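Local coordinates for protein transcription initiation factor tfiid subunit 72/90-100 KDA (Encephalitozoon cuniculi, PDB 2J4B) that probably serves as a subunit of the TFIID and SAGA complexes in RNA polymerase II transcription initiation, this chain being its N-terminal NTD2 domain, at residues Q7-Y12 against K55-K60; I41-I46 against N88-F93; K60-H65 against E70-F75. All blocks are in the same frame, centred on the assembly; numbering follows the deposited sequence.

Interaction 1 of 3, residues Q7-Y12 against K55-K60; sequences QMETSY and KEFFEK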
loop_
_atom_site.group_PDB
_atom_site.type_symbol
_atom_site.label_atom_id
_atom_site.label_comp_id
_atom_site.label_asym_id
_atom_site.label_seq_id
_atom_site.Cartn_x
_atom_site.Cartn_y
_atom_site.Cartn_z
ATOM N N GLN A 7 -5.882 4.903 12.137
ATOM C CA GLN A 7 -5.122 5.847 11.262
ATOM C C GLN A 7 -4.195 5.143 10.253
ATOM O O GLN A 7 -3.573 4.129 10.553
ATOM C CB GLN A 7 -4.305 6.826 12.114
ATOM C CG GLN A 7 -5.146 7.637 13.084
ATOM C CD GLN A 7 -4.414 8.849 13.632
ATOM O OE1 GLN A 7 -3.824 9.638 12.872
ATOM N NE2 GLN A 7 -4.457 9.018 14.958
ATOM N N MET A 8 -4.091 5.742 9.068
ATOM C CA MET A 8 -3.424 5.144 7.925
ATOM C C MET A 8 -1.950 4.826 8.145
ATOM O O MET A 8 -1.512 3.707 7.869
ATOM C CB MET A 8 -3.565 6.058 6.713
ATOM C CG MET A 8 -4.997 6.166 6.199
ATOM S SD MET A 8 -5.099 7.040 4.623
ATOM C CE MET A 8 -5.172 8.754 5.136
ATOM N N GLU A 9 -1.191 5.809 8.620
ATOM C CA GLU A 9 0.251 5.656 8.800
ATOM C C GLU A 9 0.614 4.633 9.885
ATOM O O GLU A 9 1.511 3.817 9.703
ATOM C CB GLU A 9 0.907 7.010 9.113
ATOM C CG GLU A 9 2.434 6.928 9.146
ATOM C CD GLU A 9 3.120 8.249 9.444
ATOM O OE1 GLU A 9 2.723 9.289 8.864
ATOM O OE2 GLU A 9 4.068 8.242 10.269
ATOM N N THR A 10 -0.074 4.689 11.016
ATOM C CA THR A 10 0.140 3.728 12.090
ATOM C C THR A 10 -0.080 2.299 11.588
ATOM O O THR A 10 0.686 1.395 11.933
ATOM C CB THR A 10 -0.815 4.001 13.272
ATOM O OG1 THR A 10 -0.627 5.340 13.741
ATOM C CG2 THR A 10 -0.554 3.042 14.419
ATOM N N SER A 11 -1.117 2.110 10.767
ATOM C CA SER A 11 -1.507 0.788 10.289
ATOM C C SER A 11 -0.496 0.250 9.285
ATOM O O SER A 11 -0.220 -0.952 9.250
ATOM C CB SER A 11 -2.902 0.834 9.648
ATOM O OG SER A 11 -3.884 1.279 10.574
ATOM N N TYR A 12 0.045 1.146 8.470
ATOM C CA TYR A 12 1.087 0.793 7.528
ATOM C C TYR A 12 2.322 0.263 8.255
ATOM O O TYR A 12 2.802 -0.827 7.957
ATOM C CB TYR A 12 1.454 2.014 6.690
ATOM C CG TYR A 12 2.576 1.768 5.710
ATOM C CD1 TYR A 12 2.308 1.316 4.428
ATOM C CD2 TYR A 12 3.893 1.998 6.064
ATOM C CE1 TYR A 12 3.317 1.086 3.530
ATOM C CE2 TYR A 12 4.914 1.773 5.171
ATOM C CZ TYR A 12 4.624 1.320 3.905
ATOM O OH TYR A 12 5.642 1.096 3.006
ATOM N N LYS A 55 3.682 14.485 2.386
ATOM C CA LYS A 55 5.082 14.552 1.967
ATOM C C LYS A 55 6.021 13.911 2.982
ATOM O O LYS A 55 7.001 13.274 2.602
ATOM C CB LYS A 55 5.499 15.994 1.698
ATOM C CG LYS A 55 4.734 16.656 0.549
ATOM C CD LYS A 55 5.315 18.018 0.197
ATOM C CE LYS A 55 5.146 19.018 1.301
ATOM N NZ LYS A 55 6.269 20.005 1.256
ATOM N N GLU A 56 5.719 14.071 4.272
ATOM C CA GLU A 56 6.503 13.421 5.328
ATOM C C GLU A 56 6.412 11.890 5.258
ATOM O O GLU A 56 7.411 11.194 5.445
ATOM C CB GLU A 56 6.045 13.876 6.716
ATOM C CG GLU A 56 5.963 15.373 6.903
ATOM C CD GLU A 56 6.122 15.796 8.357
ATOM O OE1 GLU A 56 6.165 14.896 9.239
ATOM O OE2 GLU A 56 6.228 17.027 8.607
ATOM N N PHE A 57 5.208 11.375 5.032
ATOM C CA PHE A 57 4.980 9.934 4.993
ATOM C C PHE A 57 5.698 9.308 3.796
ATOM O O PHE A 57 6.376 8.298 3.908
ATOM C CB PHE A 57 3.474 9.634 4.909
ATOM C CG PHE A 57 3.160 8.193 4.596
ATOM C CD1 PHE A 57 3.141 7.243 5.597
ATOM C CD2 PHE A 57 2.902 7.794 3.298
ATOM C CE1 PHE A 57 2.859 5.908 5.313
ATOM C CE2 PHE A 57 2.630 6.472 2.999
ATOM C CZ PHE A 57 2.605 5.524 4.011
ATOM N N PHE A 58 5.512 9.934 2.644
ATOM C CA PHE A 58 6.150 9.526 1.412
ATOM C C PHE A 58 7.672 9.456 1.591
ATOM O O PHE A 58 8.296 8.419 1.368
ATOM C CB PHE A 58 5.786 10.533 0.319
ATOM C CG PHE A 58 6.186 10.109 -1.055
ATOM C CD1 PHE A 58 5.349 9.321 -1.823
ATOM C CD2 PHE A 58 7.392 10.498 -1.586
ATOM C CE1 PHE A 58 5.717 8.935 -3.099
ATOM C CE2 PHE A 58 7.763 10.111 -2.849
ATOM C CZ PHE A 58 6.930 9.328 -3.604
ATOM N N GLU A 59 8.267 10.561 2.008
ATOM C CA GLU A 59 9.711 10.637 2.173
ATOM C C GLU A 59 10.246 9.608 3.161
ATOM O O GLU A 59 11.347 9.096 2.985
ATOM C CB GLU A 59 10.118 12.044 2.633
ATOM C CG GLU A 59 9.886 13.136 1.604
ATOM C CD GLU A 59 10.578 12.865 0.281
ATOM O OE1 GLU A 59 11.755 12.449 0.287
ATOM O OE2 GLU A 59 9.936 13.073 -0.774
ATOM N N LYS A 60 9.474 9.314 4.202
ATOM C CA LYS A 60 9.935 8.436 5.264
ATOM C C LYS A 60 10.044 6.997 4.789
ATOM O O LYS A 60 11.069 6.357 4.994
ATOM C CB LYS A 60 9.002 8.524 6.470
ATOM C CG LYS A 60 9.413 7.628 7.635
ATOM C CD LYS A 60 8.524 7.817 8.858
ATOM C CE LYS A 60 8.852 9.091 9.604
ATOM N NZ LYS A 60 8.226 10.291 8.970
#
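Phe57 pushes the far edge of its ring against Tyr12, and the methylene chain of Glu9 runs past the same ring on its way outward. The two rings make a T-shaped (edge-to-face) pair: the centroids are 5.4 Å apart, the planes stand at 79°, and Phe57 CZ sits over the centre of the Tyr12 face, 4.1 Å from Tyr12 CG. Both side chains leave their helices with CG anti to the backbone N (chi1 178° for Tyr12), which carries each ring into the gap between helices 8-21 and 51-61. Glu9 closes the tight part from the side, its CG at the edge of the Phe57 ring, near its plane and 3.6 Å from Phe57 CD1. The aromatic pair belongs to the helical core of the NTD2 domain. Ile41 of helix 34-47 touches both side chains, Phe38 and Tyr61 add further aromatic neighbours, and the Tyr12 hydroxyl is hydrogen-bonded to His65. Toward solvent the fit is looser, beginning at the Glu9 carboxylate, which ends an extended chain and is turned 40° from the Phe57 ring plane. Glu9 OE1 stays beside Phe57, 3.9 Å from Phe57 CD1, whereas Glu9 OE2, on the Lys60 side, remains 4.8 Å from Lys60 NZ, so the opposite charges probably attract without forming a salt bridge.

Interaction 2 of 3, residues I41-I46 against N88-F93; sequences IYFDLI and NFAYTF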
loop_
_atom_site.group_PDB
_atom_site.type_symbol
_atom_site.label_atom_id
_atom_site.label_comp_id
_atom_site.label_asym_id
_atom_site.label_seq_id
_atom_site.Cartn_x
_atom_site.Cartn_y
_atom_site.Cartn_z
ATOM N N ILE A 41 -2.027 5.364 0.640
ATOM C CA ILE A 41 -2.013 6.252 1.815
ATOM C C ILE A 41 -1.600 7.690 1.454
ATOM O O ILE A 41 -2.222 8.663 1.888
ATOM C CB ILE A 41 -1.086 5.685 2.920
ATOM C CG1 ILE A 41 -1.699 4.380 3.472
ATOM C CG2 ILE A 41 -0.865 6.708 4.020
ATOM C CD1 ILE A 41 -0.749 3.574 4.334
ATOM N N TYR A 42 -0.560 7.807 0.639
ATOM C CA TYR A 42 -0.111 9.082 0.113
ATOM C C TYR A 42 -1.217 9.825 -0.637
ATOM O O TYR A 42 -1.458 11.002 -0.396
ATOM C CB TYR A 42 1.046 8.824 -0.827
ATOM C CG TYR A 42 1.726 10.045 -1.399
ATOM C CD1 TYR A 42 2.429 10.929 -0.574
ATOM C CD2 TYR A 42 1.718 10.288 -2.771
ATOM C CE1 TYR A 42 3.080 12.033 -1.093
ATOM C CE2 TYR A 42 2.374 11.402 -3.300
ATOM C CZ TYR A 42 3.053 12.265 -2.448
ATOM O OH TYR A 42 3.704 13.365 -2.950
ATOM N N PHE A 43 -1.876 9.143 -1.566
ATOM C CA PHE A 43 -2.974 9.748 -2.307
ATOM C C PHE A 43 -4.152 10.109 -1.393
ATOM O O PHE A 43 -4.861 11.097 -1.640
ATOM C CB PHE A 43 -3.435 8.806 -3.412
ATOM C CG PHE A 43 -2.545 8.802 -4.633
ATOM C CD1 PHE A 43 -1.343 9.483 -4.651
ATOM C CD2 PHE A 43 -2.914 8.083 -5.760
ATOM C CE1 PHE A 43 -0.545 9.465 -5.763
ATOM C CE2 PHE A 43 -2.107 8.061 -6.888
ATOM C CZ PHE A 43 -0.923 8.739 -6.881
ATOM N N ASP A 44 -4.364 9.319 -0.339
ATOM C CA ASP A 44 -5.476 9.568 0.579
ATOM C C ASP A 44 -5.234 10.781 1.505
ATOM O O ASP A 44 -6.169 11.532 1.810
ATOM C CB ASP A 44 -5.798 8.317 1.374
ATOM C CG ASP A 44 -6.793 7.427 0.667
ATOM O OD1 ASP A 44 -7.623 7.982 -0.083
ATOM O OD2 ASP A 44 -6.771 6.176 0.846
ATOM N N LEU A 45 -3.987 10.986 1.924
ATOM C CA LEU A 45 -3.615 12.175 2.686
ATOM C C LEU A 45 -3.736 13.451 1.849
ATOM O O LEU A 45 -4.104 14.529 2.365
ATOM C CB LEU A 45 -2.191 12.039 3.241
ATOM C CG LEU A 45 -2.004 10.983 4.344
ATOM C CD1 LEU A 45 -0.487 10.731 4.577
ATOM C CD2 LEU A 45 -2.733 11.337 5.657
ATOM N N ILE A 46 -3.421 13.326 0.563
ATOM C CA ILE A 46 -3.563 14.428 -0.392
ATOM C C ILE A 46 -5.034 14.810 -0.600
ATOM O O ILE A 46 -5.397 15.990 -0.605
ATOM C CB ILE A 46 -2.938 14.063 -1.744
ATOM C CG1 ILE A 46 -1.406 14.101 -1.655
ATOM C CG2 ILE A 46 -3.403 15.004 -2.833
ATOM C CD1 ILE A 46 -0.726 13.516 -2.889
ATOM N N ASN A 88 -1.652 10.872 -15.541
ATOM C CA ASN A 88 -2.444 9.667 -15.756
ATOM C C ASN A 88 -1.865 8.445 -15.082
ATOM O O ASN A 88 -2.597 7.509 -14.754
ATOM C CB ASN A 88 -2.652 9.402 -17.249
ATOM C CG ASN A 88 -3.852 10.140 -17.808
ATOM O OD1 ASN A 88 -3.900 10.459 -18.997
ATOM N ND2 ASN A 88 -4.829 10.429 -16.947
ATOM N N PHE A 89 -0.556 8.439 -14.865
ATOM C CA PHE A 89 0.025 7.356 -14.099
ATOM C C PHE A 89 -0.506 7.436 -12.651
ATOM O O PHE A 89 -0.708 6.416 -12.021
ATOM C CB PHE A 89 1.552 7.368 -14.159
ATOM C CG PHE A 89 2.176 8.396 -13.277
ATOM C CD1 PHE A 89 2.379 8.143 -11.926
ATOM C CD2 PHE A 89 2.542 9.630 -13.790
ATOM C CE1 PHE A 89 2.937 9.108 -11.112
ATOM C CE2 PHE A 89 3.103 10.601 -12.981
ATOM C CZ PHE A 89 3.303 10.345 -11.644
ATOM N N ALA A 90 -0.756 8.643 -12.143
ATOM C CA ALA A 90 -1.317 8.812 -10.793
ATOM C C ALA A 90 -2.824 8.538 -10.747
ATOM O O ALA A 90 -3.317 7.940 -9.788
ATOM C CB ALA A 90 -1.026 10.193 -10.256
ATOM N N TYR A 91 -3.541 8.992 -11.778
ATOM C CA TYR A 91 -4.984 8.799 -11.871
ATOM C C TYR A 91 -5.307 7.339 -12.057
ATOM O O TYR A 91 -6.174 6.796 -11.380
ATOM C CB TYR A 91 -5.555 9.595 -13.049
ATOM C CG TYR A 91 -7.068 9.592 -13.144
ATOM C CD1 TYR A 91 -7.834 10.447 -12.370
ATOM C CD2 TYR A 91 -7.723 8.745 -14.023
ATOM C CE1 TYR A 91 -9.219 10.446 -12.460
ATOM C CE2 TYR A 91 -9.111 8.740 -14.129
ATOM C CZ TYR A 91 -9.849 9.587 -13.349
ATOM O OH TYR A 91 -11.221 9.570 -13.461
ATOM N N THR A 92 -4.606 6.706 -12.985
ATOM C CA THR A 92 -4.806 5.288 -13.259
ATOM C C THR A 92 -4.551 4.465 -12.013
ATOM O O THR A 92 -5.301 3.546 -11.709
ATOM C CB THR A 92 -3.898 4.800 -14.374
ATOM O OG1 THR A 92 -4.337 5.364 -15.607
ATOM C CG2 THR A 92 -3.950 3.288 -14.479
ATOM N N PHE A 93 -3.504 4.811 -11.277
ATOM C CA PHE A 93 -3.187 4.077 -10.076
ATOM C C PHE A 93 -4.307 4.213 -9.024
ATOM O O PHE A 93 -4.639 3.260 -8.323
ATOM C CB PHE A 93 -1.848 4.528 -9.500
ATOM C CG PHE A 93 -1.326 3.600 -8.449
ATOM C CD1 PHE A 93 -1.896 3.571 -7.196
ATOM C CD2 PHE A 93 -0.299 2.713 -8.735
ATOM C CE1 PHE A 93 -1.453 2.692 -6.240
ATOM C CE2 PHE A 93 0.162 1.838 -7.773
ATOM C CZ PHE A 93 -0.418 1.829 -6.524
#
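Phe43, the only side chain of 41-46 to touch 88-93, lays the outer end of its ring against the backbone and methyl group of Ala90. Phe43 CZ meets Ala90 CB at 3.7 Å, and the neighbouring ring atom Phe43 CE2 comes to 3.1 Å from Ala90 O, approaching obliquely. A small residue at the meeting point lets the ring come up to the helix backbone: Phe43 CE2 is also 4.0 Å from Ala90 C. CG of Phe43 is anti to its own carbonyl carbon (chi1 -78°), and the ring extends from helix 34-47 toward the first turn of the other helix. One turn beyond Ala90, Phe93 contributes its CB, 4.4 Å from Phe43 CE2, a looser apolar contact. The Phe93 side chain also meets His40, Pro36 and Ile39 of helix 34-47, and thereby prolongs the interface beyond Phe43. Phe75 of helix 69-75 packs against Phe43 and also makes an edge-to-face pair with Phe89, while Ile78 touches both Phe89 and Ala90. No hydrogen bond joins the two segments. The CA atoms of Phe43 and Ala90, the nearest pair, are 8.7 Å apart, and the Phe43 side chain bridges much of that gap. The arrangement is an aromatic ring packed on an alanine at a helix-helix interface of the helical NTD2 domain of TAF5, where helix 88-95 packs against helix 34-47.

Interaction 3 of 3, residues K60-H65 against E70-F75; sequences KYRGDH and EEIKQF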
loop_
_atom_site.group_PDB
_atom_site.type_symbol
_atom_site.label_atom_id
_atom_site.label_comp_id
_atom_site.label_asym_id
_atom_site.label_seq_id
_atom_site.Cartn_x
_atom_site.Cartn_y
_atom_site.Cartn_z
ATOM N N LYS A 60 9.474 9.314 4.202
ATOM C CA LYS A 60 9.935 8.436 5.264
ATOM C C LYS A 60 10.044 6.997 4.789
ATOM O O LYS A 60 11.069 6.357 4.994
ATOM C CB LYS A 60 9.002 8.524 6.470
ATOM C CG LYS A 60 9.413 7.628 7.635
ATOM C CD LYS A 60 8.524 7.817 8.858
ATOM C CE LYS A 60 8.852 9.091 9.604
ATOM N NZ LYS A 60 8.226 10.291 8.970
ATOM N N TYR A 61 9.002 6.500 4.125
ATOM C CA TYR A 61 8.946 5.097 3.733
ATOM C C TYR A 61 9.186 4.832 2.241
ATOM O O TYR A 61 9.009 3.704 1.796
ATOM C CB TYR A 61 7.599 4.492 4.140
ATOM C CG TYR A 61 7.249 4.709 5.591
ATOM C CD1 TYR A 61 7.874 3.983 6.596
ATOM C CD2 TYR A 61 6.289 5.642 5.954
ATOM C CE1 TYR A 61 7.562 4.192 7.926
ATOM C CE2 TYR A 61 5.968 5.860 7.279
ATOM C CZ TYR A 61 6.603 5.133 8.261
ATOM O OH TYR A 61 6.273 5.378 9.577
ATOM N N ARG A 62 9.599 5.838 1.474
ATOM C CA ARG A 62 9.854 5.638 0.039
ATOM C C ARG A 62 11.034 4.711 -0.272
ATOM O O ARG A 62 11.104 4.156 -1.368
ATOM C CB ARG A 62 10.079 6.971 -0.679
ATOM C CG ARG A 62 11.382 7.667 -0.340
ATOM C CD ARG A 62 11.439 9.040 -0.978
ATOM N NE ARG A 62 11.685 8.985 -2.420
ATOM C CZ ARG A 62 11.683 10.046 -3.216
ATOM N NH1 ARG A 62 11.443 11.235 -2.705
ATOM N NH2 ARG A 62 11.918 9.922 -4.513
ATOM N N GLY A 63 11.953 4.553 0.682
ATOM C CA GLY A 63 13.123 3.690 0.503
ATOM C C GLY A 63 12.871 2.266 0.972
ATOM O O GLY A 63 13.787 1.437 1.004
ATOM N N ASP A 64 11.626 1.979 1.344
ATOM C CA ASP A 64 11.254 0.633 1.766
ATOM C C ASP A 64 10.867 -0.217 0.559
ATOM O O ASP A 64 10.638 -1.422 0.674
ATOM C CB ASP A 64 10.095 0.690 2.747
ATOM C CG ASP A 64 10.462 1.381 4.045
ATOM O OD1 ASP A 64 11.589 1.906 4.160
ATOM O OD2 ASP A 64 9.614 1.410 4.958
ATOM N N HIS A 65 10.790 0.431 -0.597
ATOM C CA HIS A 65 10.490 -0.236 -1.850
ATOM C C HIS A 65 10.758 0.735 -2.998
ATOM O O HIS A 65 10.059 1.740 -3.140
ATOM C CB HIS A 65 9.031 -0.722 -1.888
ATOM C CG HIS A 65 8.071 0.168 -1.159
ATOM N ND1 HIS A 65 8.000 1.525 -1.382
ATOM C CD2 HIS A 65 7.148 -0.107 -0.207
ATOM C CE1 HIS A 65 7.081 2.050 -0.592
ATOM N NE2 HIS A 65 6.546 1.080 0.129
ATOM N N GLU A 70 11.953 4.257 -9.879
ATOM C CA GLU A 70 11.546 4.985 -11.079
ATOM C C GLU A 70 10.160 5.583 -10.886
ATOM O O GLU A 70 9.936 6.758 -11.179
ATOM C CB GLU A 70 11.495 4.041 -12.284
ATOM C CG GLU A 70 12.733 3.173 -12.503
ATOM C CD GLU A 70 13.662 3.740 -13.538
ATOM O OE1 GLU A 70 13.196 4.540 -14.372
ATOM O OE2 GLU A 70 14.857 3.374 -13.528
ATOM N N GLU A 71 9.237 4.754 -10.396
ATOM C CA GLU A 71 7.832 5.142 -10.240
ATOM C C GLU A 71 7.647 6.050 -9.028
ATOM O O GLU A 71 6.851 6.995 -9.061
ATOM C CB GLU A 71 6.940 3.903 -10.102
ATOM C CG GLU A 71 6.841 3.060 -11.365
ATOM C CD GLU A 71 8.155 2.380 -11.743
ATOM O OE1 GLU A 71 8.600 1.482 -10.999
ATOM O OE2 GLU A 71 8.735 2.741 -12.789
ATOM N N ILE A 72 8.387 5.758 -7.961
ATOM C CA ILE A 72 8.417 6.632 -6.787
ATOM C C ILE A 72 8.725 8.081 -7.182
ATOM O O ILE A 72 8.041 9.003 -6.751
ATOM C CB ILE A 72 9.461 6.165 -5.748
ATOM C CG1 ILE A 72 9.124 4.763 -5.225
ATOM C CG2 ILE A 72 9.546 7.153 -4.592
ATOM C CD1 ILE A 72 7.806 4.671 -4.512
ATOM N N LYS A 73 9.742 8.285 -8.012
ATOM C CA LYS A 73 10.126 9.638 -8.412
ATOM C C LYS A 73 9.105 10.296 -9.336
ATOM O O LYS A 73 9.072 11.517 -9.442
ATOM C CB LYS A 73 11.510 9.645 -9.069
ATOM C CG LYS A 73 12.070 11.054 -9.274
ATOM C CD LYS A 73 13.408 11.038 -9.995
ATOM C CE LYS A 73 13.891 12.453 -10.242
ATOM N NZ LYS A 73 12.843 13.282 -10.923
ATOM N N GLN A 74 8.272 9.509 -10.008
ATOM C CA GLN A 74 7.129 10.085 -10.721
ATOM C C GLN A 74 6.114 10.665 -9.726
ATOM O O GLN A 74 5.581 11.755 -9.939
ATOM C CB GLN A 74 6.451 9.050 -11.621
ATOM C CG GLN A 74 6.953 9.025 -13.068
ATOM C CD GLN A 74 6.114 8.106 -13.948
ATOM O OE1 GLN A 74 6.233 6.887 -13.875
ATOM N NE2 GLN A 74 5.246 8.692 -14.765
ATOM N N PHE A 75 5.866 9.952 -8.632
ATOM C CA PHE A 75 4.897 10.400 -7.626
ATOM C C PHE A 75 5.431 11.516 -6.726
ATOM O O PHE A 75 4.666 12.307 -6.204
ATOM C CB PHE A 75 4.464 9.242 -6.741
ATOM C CG PHE A 75 3.709 8.174 -7.462
ATOM C CD1 PHE A 75 2.477 8.433 -8.022
ATOM C CD2 PHE A 75 4.207 6.892 -7.542
ATOM C CE1 PHE A 75 1.775 7.427 -8.660
ATOM C CE2 PHE A 75 3.510 5.913 -8.181
ATOM C CZ PHE A 75 2.297 6.178 -8.738
#
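Ile72 projects from helix 69-75 into the angle between Arg62 and His65 of segment 60-65. The contact joins the consecutive helices 51-61 and 69-75 of the helical NTD2 domain across a short connection, through van der Waals contacts and with no hydrogen bond between the two segments. Ile72 divides its branches. CG2 meets the guanidinium of Arg62, 3.6 Å from Arg62 NE and equally far from Arg62 NH2, while CG1 lies 3.8 Å from His65 O. The approach to the guanidinium is oblique, and Arg62 NH2 also comes within 4.3 Å of Lys73 CA. Arg62 holds CG between its backbone N and carbonyl carbon (chi1 70°), and a bend at chi3 (-75°) swings the head group across Ile72. In the next shell, a salt bridge from Arg62 NH1 to Glu59 on the preceding helical turn steadies that head group; a long, weak ion pair links Arg62 NH2 to Glu76. On the inner side, Tyr35 of helix 34-47 and Phe58 of helix 51-61 also pack on Ile72. His65 is placed by its edge-to-face pairing with Phe38, its NE2 is engaged by Tyr12, and His65 ND1 lies 4.4 Å from Ile72 CD1.

How the interactions relate
The three contacts share one helical core, with centres 12 to 14 Å apart. Interactions 1 and 3 both use helix 51-61 and have Lys60 in common; a probable hydrogen bond of 3.0 Å between Tyr12 OH and His65 NE2 joins them directly, and Phe58 CZ lies 3.4 Å from Ile72 O. Helix 34-47 brings in interaction 2: Tyr12 CB rests 3.6 Å from Ile41 CD1, and Phe58 CB 3.4 Å from Tyr42 CE1. Phe75 links interactions 2 and 3, its CE1 atom 3.5 Å from Phe43 CZ. Along the chain, interaction 3 follows interaction 1 in series and falls within the span bridged by interaction 2, whose segments alternate with those of interaction 1.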